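Local coordinates for protein ATP-dependent DNA helicase (Mycobacterium smegmatis, PDB 5V9X) that unwinds RNA:DNA hybrids with 3'-to-5' polarity, probably using ATP hydrolysis to move along a single-stranded DNA tracking strand, at residues L30-A35 / A55-S60; S34-E39 / T125-R130; E61-L66 / P244-C249. All coordinates share one frame; numbering follows the deposited sequence.

Contact 1: residues L30-A35 / A55-S60; sequences LGRFSA and AWSAIS
Phe33 and Trp56 both turn their CG away from the carbonyl carbon and back beside the backbone N (chi1 -57° and -67°), and these matching torsions bring the two rings together at the junction of a loop and a helix. The result is a T-shaped (edge-to-face) stack. The edge of Phe33 meets one face of the Trp56 indole, the planes stand at 81°, and the centroid of the Phe33 ring lies 5.0 Å from that of the Trp56 five-membered ring. The touching atom is Phe33 CZ, 3.6 Å from Trp56 CG. Farther along the same indole, the methyl branch CD2 of Leu30 comes obliquely to Trp56 CZ3 at 3.7 Å, so Phe33 meets mainly the five-membered ring and Leu30 the far side of the six-membered ring.

Arg32, its chain extended from CG to NE, lies along helix 50-60 from Ser60 to Ser57. Its guanidinium is covered on one face by Ser57, whose CB lies 3.6 Å from Arg32 CZ; Arg32 NH2 is close to the Ser57 hydroxyl, but the angle is too poor for a hydrogen bond. Arg32 CD meanwhile passes 3.5 Å from Ser60 OG. That hydroxyl turns back onto its own helix, within bonding range of the carbonyl oxygens of Trp56 and Ser57.

Neighbours also engage the indole: Trp56 NE1 is hydrogen-bonded to Leu77 O, and Phe41 forms another edge-to-face pair with it. Phe33 forms a similar pair with Trp82 of helix 75-88. With the Trp56 side chain about 6 Å from the bound AMP-PNP and Pro48 packed on it, the arrangement is consistent with the Q-motif region of superfamily 2 helicases, beside the nucleotide site of the first RecA-like domain.

Contact 2: residues S34-E39 / T125-R130; sequences SALTRE and TRVAER
The Glu39 carboxylate comes to the edge of the Arg130 guanidinium, its OE1 near the guanidinium plane, while the two flat groups stand 70° apart. A face of another guanidinium, that of Arg126, lies over CG2 of its neighbour Val127. These groups border a helix-helix interface in the first RecA-like domain, where helix 35-44 packs against the last turns of helix 118-130. The short axes approach to 8.8 Å with an angle of 122° between their directions, and the backbones are nearest at Leu36 and Val127.

The salt bridge is a loose one. Arg130 NE gives only a weak hydrogen bond to Glu39 OE1, 3.5 Å long and bent to 143°, and the same oxygen has a stronger partner in His131 NE2. A single oxygen, OE1, thus serves both Arg130 at the end of the helix and His131 just after it, and the positive charge nearby would probably favour the ionised form of the carboxylate. Glu39 gets there with CG anti to its backbone N and an extended chain, which carries its CB and CG obliquely across Val127 CG1.

Val127 is the buried centre of the interface, set between the aliphatic part of Glu39 and Leu36. The Leu36 and Val127 side chains run antiparallel to each other, Leu36 CD2 3.8 Å from Val127 CG1. The other branch, Leu36 CD1, rests on Ala128 CB at 3.6 Å.

Contact 3: residues E61-L66 / P244-C249; sequences EGNNTL and PTTIVC
Asn63 is the first residue of 61-66 to touch the other strand, just after Gly62 ends the preceding helix in a Schellman motif. Its CB lies 3.5 Å from Thr246 OG1, the two side chains meeting obliquely. Its carbonyl oxygen takes a bond from Thr65 OG1 at 3.0 Å, the donor standing well above the carbonyl plane, and a further one from Gln221 NE2.

The Asn64 carbonyl oxygen accepts a bond from Thr246 N at 2.7 Å. The Asn64 amide is held elsewhere, by Arg222 N on OD1 and Ser240 OG on ND2. Thr65 lies directly across from Thr246, and it is the residues before and after Thr65 that bond to Thr246, as parallel strands require. Thr65 itself adds a CA-H...O contact to Thr246 O. With chi1 at -53°, Thr65 OG1 sits beside the backbone N and CG2 is anti to that N, where it meets CG2 of Val248 at 3.7 Å.

Leu66 uses both of its backbone polar atoms on strand 245-248, N giving to Thr246 O at 3.0 Å and O accepting from Val248 N at 2.7 Å. Its side chain, on the same face as Ile247, has CB 4.1 Å from Thr245 CG2.

Strand 245-248 is the outermost strand at this end of the seven-stranded parallel sheet, while the other edge of 64-68 bonds to strand 221-226. Thr65 and Thr246 face helix 50-60, whereas Leu66 and Ile247 face helix 232-240, so the pair is sandwiched in the alpha/beta layering of a RecA-like domain.

In the fold
The three contacts work outward from the sheet of the first RecA-like domain. Contact 3 forms its end, and helix 50-60 of contact 1 lies on it: Ala58 CB is 3.6 Å from Thr65 OG1 and equally far from Thr246 CG2. Contact 1 passes directly into contact 2, with Ser34 and Ala35 common to both and Arg38 NE probably bonded to Leu30 O at 3.2 Å. Contacts 2 and 3 do not touch, their nearest atoms being about 13 Å apart. The nucleotide lies close to contact 1, beside Trp56; in contact 3 the side chain of Val248 is about 11 Å from AMP-PNP and that of Leu66 about 11 Å from the magnesium ion.

Contact 1: residues L30-A35 / A55-S60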
loop_
_atom_site.group_PDB
_atom_site.type_symbol
_atom_site.label_atom_id
_atom_site.label_comp_id
_atom_site.label_asym_id
_atom_site.label_seq_id
_atom_site.Cartn_x
_atom_site.Cartn_y
_atom_site.Cartn_z
ATOM N N LEU A 30 -12.666 15.582 -29.783
ATOM C CA LEU A 30 -11.401 15.805 -30.465
ATOM C C LEU A 30 -11.347 17.138 -31.198
ATOM O O LEU A 30 -10.295 17.482 -31.746
ATOM C CB LEU A 30 -11.130 14.658 -31.445
ATOM C CG LEU A 30 -10.941 13.280 -30.808
ATOM C CD1 LEU A 30 -11.128 12.182 -31.838
ATOM C CD2 LEU A 30 -9.569 13.177 -30.156
ATOM N N GLY A 31 -12.447 17.896 -31.220
ATOM C CA GLY A 31 -12.460 19.185 -31.890
ATOM C C GLY A 31 -11.500 20.197 -31.300
ATOM O O GLY A 31 -11.058 21.103 -32.014
ATOM N N ARG A 32 -11.162 20.058 -30.018
ATOM C CA ARG A 32 -10.222 20.982 -29.392
ATOM C C ARG A 32 -8.819 20.822 -29.965
ATOM O O ARG A 32 -8.106 21.813 -30.163
ATOM C CB ARG A 32 -10.208 20.754 -27.882
ATOM C CG ARG A 32 -11.591 20.696 -27.260
ATOM C CD ARG A 32 -11.560 20.186 -25.828
ATOM N NE ARG A 32 -12.868 20.320 -25.192
ATOM C CZ ARG A 32 -13.736 19.324 -25.036
ATOM N NH1 ARG A 32 -13.436 18.103 -25.459
ATOM N NH2 ARG A 32 -14.904 19.549 -24.450
ATOM N N PHE A 33 -8.409 19.586 -30.238
ATOM C CA PHE A 33 -7.044 19.300 -30.647
ATOM C C PHE A 33 -6.785 19.796 -32.068
ATOM O O PHE A 33 -7.695 20.197 -32.800
ATOM C CB PHE A 33 -6.766 17.798 -30.561
ATOM C CG PHE A 33 -7.003 17.211 -29.196
ATOM C CD1 PHE A 33 -8.285 16.911 -28.766
ATOM C CD2 PHE A 33 -5.939 16.940 -28.350
ATOM C CE1 PHE A 33 -8.505 16.368 -27.515
ATOM C CE2 PHE A 33 -6.153 16.393 -27.097
ATOM C CZ PHE A 33 -7.438 16.106 -26.680
ATOM N N SER A 34 -5.511 19.758 -32.456
ATOM C CA SER A 34 -5.131 20.098 -33.815
ATOM C C SER A 34 -5.670 19.049 -34.788
ATOM O O SER A 34 -6.174 17.994 -34.394
ATOM C CB SER A 34 -3.612 20.209 -33.933
ATOM O OG SER A 34 -2.984 18.973 -33.637
ATOM N N ALA A 35 -5.562 19.353 -36.082
ATOM C CA ALA A 35 -6.059 18.423 -37.091
ATOM C C ALA A 35 -5.253 17.129 -37.098
ATOM O O ALA A 35 -5.813 16.046 -37.309
ATOM C CB ALA A 35 -6.039 19.081 -38.471
ATOM N N ALA A 55 -12.217 14.278 -19.470
ATOM C CA ALA A 55 -10.903 14.706 -19.002
ATOM C C ALA A 55 -10.270 15.706 -19.959
ATOM O O ALA A 55 -9.657 16.686 -19.524
ATOM C CB ALA A 55 -9.986 13.499 -18.808
ATOM N N TRP A 56 -10.406 15.476 -21.268
ATOM C CA TRP A 56 -9.863 16.425 -22.236
ATOM C C TRP A 56 -10.506 17.796 -22.082
ATOM O O TRP A 56 -9.832 18.823 -22.214
ATOM C CB TRP A 56 -10.059 15.903 -23.657
ATOM C CG TRP A 56 -9.267 14.673 -23.966
ATOM C CD1 TRP A 56 -8.105 14.270 -23.371
ATOM C CD2 TRP A 56 -9.585 13.675 -24.942
ATOM N NE1 TRP A 56 -7.679 13.085 -23.922
ATOM C CE2 TRP A 56 -8.571 12.698 -24.887
ATOM C CE3 TRP A 56 -10.629 13.514 -25.858
ATOM C CZ2 TRP A 56 -8.571 11.577 -25.714
ATOM C CZ3 TRP A 56 -10.627 12.405 -26.675
ATOM C CH2 TRP A 56 -9.606 11.449 -26.599
ATOM N N SER A 57 -11.809 17.832 -21.792
ATOM C CA SER A 57 -12.492 19.110 -21.617
ATOM C C SER A 57 -11.942 19.864 -20.413
ATOM O O SER A 57 -11.602 21.049 -20.508
ATOM C CB SER A 57 -13.995 18.883 -21.466
ATOM O OG SER A 57 -14.690 20.118 -21.450
ATOM N N ALA A 58 -11.842 19.187 -19.268
ATOM C CA ALA A 58 -11.350 19.843 -18.062
ATOM C C ALA A 58 -9.877 20.215 -18.191
ATOM O O ALA A 58 -9.473 21.313 -17.792
ATOM C CB ALA A 58 -11.571 18.941 -16.849
ATOM N N ILE A 59 -9.060 19.315 -18.744
ATOM C CA ILE A 59 -7.630 19.590 -18.865
ATOM C C ILE A 59 -7.383 20.747 -19.825
ATOM O O ILE A 59 -6.565 21.633 -19.552
ATOM C CB ILE A 59 -6.876 18.319 -19.302
ATOM C CG1 ILE A 59 -6.909 17.266 -18.192
ATOM C CG2 ILE A 59 -5.437 18.647 -19.671
ATOM C CD1 ILE A 59 -6.394 15.916 -18.626
ATOM N N SER A 60 -8.090 20.766 -20.959
ATOM C CA SER A 60 -7.878 21.823 -21.944
ATOM C C SER A 60 -8.269 23.190 -21.398
ATOM O O SER A 60 -7.721 24.209 -21.832
ATOM C CB SER A 60 -8.664 21.522 -23.221
ATOM O OG SER A 60 -10.055 21.449 -22.958
#

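Contact 2: residues S34-E39 / T125-R130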
loop_
_atom_site.group_PDB
_atom_site.type_symbol
_atom_site.label_atom_id
_atom_site.label_comp_id
_atom_site.label_asym_id
_atom_site.label_seq_id
_atom_site.Cartn_x
_atom_site.Cartn_y
_atom_site.Cartn_z
ATOM N N SER A 34 -5.511 19.758 -32.456
ATOM C CA SER A 34 -5.131 20.098 -33.815
ATOM C C SER A 34 -5.670 19.049 -34.788
ATOM O O SER A 34 -6.174 17.994 -34.394
ATOM C CB SER A 34 -3.612 20.209 -33.933
ATOM O OG SER A 34 -2.984 18.973 -33.637
ATOM N N ALA A 35 -5.562 19.353 -36.082
ATOM C CA ALA A 35 -6.059 18.423 -37.091
ATOM C C ALA A 35 -5.253 17.129 -37.098
ATOM O O ALA A 35 -5.813 16.046 -37.309
ATOM C CB ALA A 35 -6.039 19.081 -38.471
ATOM N N LEU A 36 -3.943 17.216 -36.858
ATOM C CA LEU A 36 -3.096 16.028 -36.914
ATOM C C LEU A 36 -3.426 15.053 -35.790
ATOM O O LEU A 36 -3.644 13.861 -36.033
ATOM C CB LEU A 36 -1.622 16.427 -36.859
ATOM C CG LEU A 36 -1.085 17.313 -37.983
ATOM C CD1 LEU A 36 0.416 17.482 -37.828
ATOM C CD2 LEU A 36 -1.432 16.742 -39.351
ATOM N N THR A 37 -3.452 15.537 -34.544
ATOM C CA THR A 37 -3.765 14.651 -33.427
ATOM C C THR A 37 -5.187 14.118 -33.523
ATOM O O THR A 37 -5.446 12.967 -33.153
ATOM C CB THR A 37 -3.553 15.381 -32.098
ATOM O OG1 THR A 37 -2.205 15.857 -32.026
ATOM C CG2 THR A 37 -3.802 14.447 -30.928
ATOM N N ARG A 38 -6.117 14.927 -34.035
ATOM C CA ARG A 38 -7.477 14.448 -34.243
ATOM C C ARG A 38 -7.509 13.322 -35.267
ATOM O O ARG A 38 -8.178 12.302 -35.058
ATOM C CB ARG A 38 -8.378 15.603 -34.687
ATOM C CG ARG A 38 -9.850 15.241 -34.783
ATOM C CD ARG A 38 -10.658 16.309 -35.510
ATOM N NE ARG A 38 -10.487 17.639 -34.928
ATOM C CZ ARG A 38 -9.897 18.657 -35.547
ATOM N NH1 ARG A 38 -9.427 18.504 -36.777
ATOM N NH2 ARG A 38 -9.786 19.833 -34.943
ATOM N N GLU A 39 -6.778 13.480 -36.376
ATOM C CA GLU A 39 -6.790 12.452 -37.410
ATOM C C GLU A 39 -6.144 11.164 -36.920
ATOM O O GLU A 39 -6.609 10.069 -37.255
ATOM C CB GLU A 39 -6.092 12.945 -38.679
ATOM C CG GLU A 39 -6.082 11.903 -39.798
ATOM C CD GLU A 39 -5.793 12.491 -41.165
ATOM O OE1 GLU A 39 -4.602 12.643 -41.510
ATOM O OE2 GLU A 39 -6.760 12.801 -41.894
ATOM N N THR A 125 3.449 11.569 -36.086
ATOM C CA THR A 125 4.447 11.689 -37.143
ATOM C C THR A 125 3.913 11.161 -38.468
ATOM O O THR A 125 4.074 11.799 -39.515
ATOM C CB THR A 125 5.714 10.934 -36.739
ATOM O OG1 THR A 125 6.229 11.482 -35.518
ATOM C CG2 THR A 125 6.773 11.025 -37.832
ATOM N N ARG A 126 3.284 9.984 -38.440
ATOM C CA ARG A 126 2.724 9.409 -39.659
ATOM C C ARG A 126 1.677 10.331 -40.269
ATOM O O ARG A 126 1.646 10.529 -41.490
ATOM C CB ARG A 126 2.130 8.032 -39.353
ATOM C CG ARG A 126 1.782 7.196 -40.574
ATOM C CD ARG A 126 0.302 7.277 -40.903
ATOM N NE ARG A 126 -0.524 6.857 -39.777
ATOM C CZ ARG A 126 -1.839 7.039 -39.708
ATOM N NH1 ARG A 126 -2.480 7.639 -40.702
ATOM N NH2 ARG A 126 -2.512 6.625 -38.644
ATOM N N VAL A 127 0.821 10.920 -39.431
ATOM C CA VAL A 127 -0.223 11.809 -39.933
ATOM C C VAL A 127 0.375 13.130 -40.408
ATOM O O VAL A 127 -0.010 13.655 -41.461
ATOM C CB VAL A 127 -1.296 12.022 -38.850
ATOM C CG1 VAL A 127 -2.298 13.074 -39.289
ATOM C CG2 VAL A 127 -2.000 10.707 -38.544
ATOM N N ALA A 128 1.320 13.686 -39.644
ATOM C CA ALA A 128 1.968 14.934 -40.037
ATOM C C ALA A 128 2.602 14.818 -41.415
ATOM O O ALA A 128 2.431 15.694 -42.271
ATOM C CB ALA A 128 3.021 15.327 -39.001
ATOM N N GLU A 129 3.335 13.729 -41.650
ATOM C CA GLU A 129 4.007 13.545 -42.931
ATOM C C GLU A 129 3.037 13.136 -44.033
ATOM O O GLU A 129 3.275 13.448 -45.206
ATOM C CB GLU A 129 5.130 12.518 -42.785
ATOM C CG GLU A 129 6.196 12.948 -41.788
ATOM C CD GLU A 129 7.322 11.943 -41.652
ATOM O OE1 GLU A 129 7.189 10.817 -42.177
ATOM O OE2 GLU A 129 8.344 12.284 -41.018
ATOM N N ARG A 130 1.947 12.449 -43.682
ATOM C CA ARG A 130 0.910 12.152 -44.667
ATOM C C ARG A 130 0.365 13.426 -45.302
ATOM O O ARG A 130 0.009 13.426 -46.487
ATOM C CB ARG A 130 -0.218 11.351 -44.012
ATOM C CG ARG A 130 -1.492 11.234 -44.846
ATOM C CD ARG A 130 -2.581 10.478 -44.095
ATOM N NE ARG A 130 -3.923 10.923 -44.467
ATOM C CZ ARG A 130 -4.645 10.391 -45.448
ATOM N NH1 ARG A 130 -4.157 9.391 -46.168
ATOM N NH2 ARG A 130 -5.856 10.860 -45.712
#

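Contact 3: residues E61-L66 / P244-C249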
loop_
_atom_site.group_PDB
_atom_site.type_symbol
_atom_site.label_atom_id
_atom_site.label_comp_id
_atom_site.label_asym_id
_atom_site.label_seq_id
_atom_site.Cartn_x
_atom_site.Cartn_y
_atom_site.Cartn_z
ATOM N N GLU A 61 -9.207 23.234 -20.454
ATOM C CA GLU A 61 -9.633 24.488 -19.848
ATOM C C GLU A 61 -8.740 24.920 -18.689
ATOM O O GLU A 61 -9.048 25.918 -18.028
ATOM C CB GLU A 61 -11.090 24.380 -19.393
ATOM C CG GLU A 61 -12.076 24.264 -20.552
ATOM C CD GLU A 61 -13.514 24.090 -20.097
ATOM O OE1 GLU A 61 -13.754 24.059 -18.871
ATOM O OE2 GLU A 61 -14.403 23.983 -20.968
ATOM N N GLY A 62 -7.653 24.194 -18.426
ATOM C CA GLY A 62 -6.633 24.623 -17.494
ATOM C C GLY A 62 -6.783 24.140 -16.067
ATOM O O GLY A 62 -5.977 24.533 -15.214
ATOM N N ASN A 63 -7.768 23.297 -15.778
ATOM C CA ASN A 63 -8.048 22.887 -14.411
ATOM C C ASN A 63 -7.213 21.677 -14.010
ATOM O O ASN A 63 -6.923 20.799 -14.826
ATOM C CB ASN A 63 -9.532 22.552 -14.246
ATOM C CG ASN A 63 -10.437 23.676 -14.698
ATOM O OD1 ASN A 63 -10.262 24.829 -14.302
ATOM N ND2 ASN A 63 -11.409 23.347 -15.542
ATOM N N ASN A 64 -6.817 21.647 -12.738
ATOM C CA ASN A 64 -6.361 20.400 -12.139
ATOM C C ASN A 64 -7.487 19.381 -12.228
ATOM O O ASN A 64 -8.643 19.695 -11.925
ATOM C CB ASN A 64 -5.949 20.619 -10.681
ATOM C CG ASN A 64 -4.661 21.418 -10.542
ATOM O OD1 ASN A 64 -4.131 21.951 -11.520
ATOM N ND2 ASN A 64 -4.155 21.509 -9.317
ATOM N N THR A 65 -7.161 18.167 -12.661
ATOM C CA THR A 65 -8.176 17.170 -12.972
ATOM C C THR A 65 -7.828 15.834 -12.332
ATOM O O THR A 65 -6.694 15.363 -12.446
ATOM C CB THR A 65 -8.321 16.999 -14.487
ATOM O OG1 THR A 65 -8.543 18.280 -15.092
ATOM C CG2 THR A 65 -9.489 16.077 -14.812
ATOM N N LEU A 66 -8.806 15.229 -11.664
ATOM C CA LEU A 66 -8.702 13.865 -11.160
ATOM C C LEU A 66 -9.643 12.985 -11.973
ATOM O O LEU A 66 -10.860 13.207 -11.975
ATOM C CB LEU A 66 -9.046 13.790 -9.673
ATOM C CG LEU A 66 -9.168 12.381 -9.081
ATOM C CD1 LEU A 66 -7.814 11.684 -9.022
ATOM C CD2 LEU A 66 -9.820 12.421 -7.705
ATOM N N PRO A 244 -8.065 24.299 -6.712
ATOM C CA PRO A 244 -9.291 23.551 -7.009
ATOM C C PRO A 244 -9.051 22.439 -8.020
ATOM O O PRO A 244 -8.149 22.505 -8.858
ATOM C CB PRO A 244 -10.228 24.624 -7.576
ATOM C CG PRO A 244 -9.313 25.638 -8.161
ATOM C CD PRO A 244 -8.097 25.660 -7.276
ATOM N N THR A 245 -9.887 21.405 -7.927
ATOM C CA THR A 245 -9.755 20.209 -8.750
ATOM C C THR A 245 -11.086 19.883 -9.407
ATOM O O THR A 245 -12.102 19.745 -8.718
ATOM C CB THR A 245 -9.299 19.006 -7.917
ATOM O OG1 THR A 245 -8.129 19.352 -7.170
ATOM C CG2 THR A 245 -8.989 17.819 -8.818
ATOM N N THR A 246 -11.077 19.749 -10.730
ATOM C CA THR A 246 -12.222 19.198 -11.443
ATOM C C THR A 246 -12.169 17.678 -11.365
ATOM O O THR A 246 -11.218 17.058 -11.854
ATOM C CB THR A 246 -12.230 19.649 -12.901
ATOM O OG1 THR A 246 -12.430 21.065 -12.970
ATOM C CG2 THR A 246 -13.342 18.939 -13.666
ATOM N N ILE A 247 -13.181 17.075 -10.752
ATOM C CA ILE A 247 -13.238 15.628 -10.604
ATOM C C ILE A 247 -14.007 15.047 -11.783
ATOM O O ILE A 247 -15.202 15.314 -11.953
ATOM C CB ILE A 247 -13.880 15.228 -9.267
ATOM C CG1 ILE A 247 -12.965 15.624 -8.108
ATOM C CG2 ILE A 247 -14.170 13.734 -9.241
ATOM C CD1 ILE A 247 -13.441 15.143 -6.757
ATOM N N VAL A 248 -13.315 14.261 -12.603
ATOM C CA VAL A 248 -13.918 13.553 -13.725
ATOM C C VAL A 248 -14.173 12.118 -13.287
ATOM O O VAL A 248 -13.231 11.378 -12.981
ATOM C CB VAL A 248 -13.018 13.598 -14.969
ATOM C CG1 VAL A 248 -13.501 12.595 -16.000
ATOM C CG2 VAL A 248 -12.991 14.999 -15.557
ATOM N N CYS A 249 -15.442 11.724 -13.255
ATOM C CA CYS A 249 -15.833 10.385 -12.811
ATOM C C CYS A 249 -17.100 9.974 -13.544
ATOM O O CYS A 249 -18.209 10.047 -13.001
ATOM C CB CYS A 249 -16.035 10.343 -11.295
ATOM S SG CYS A 249 -16.500 8.724 -10.643
#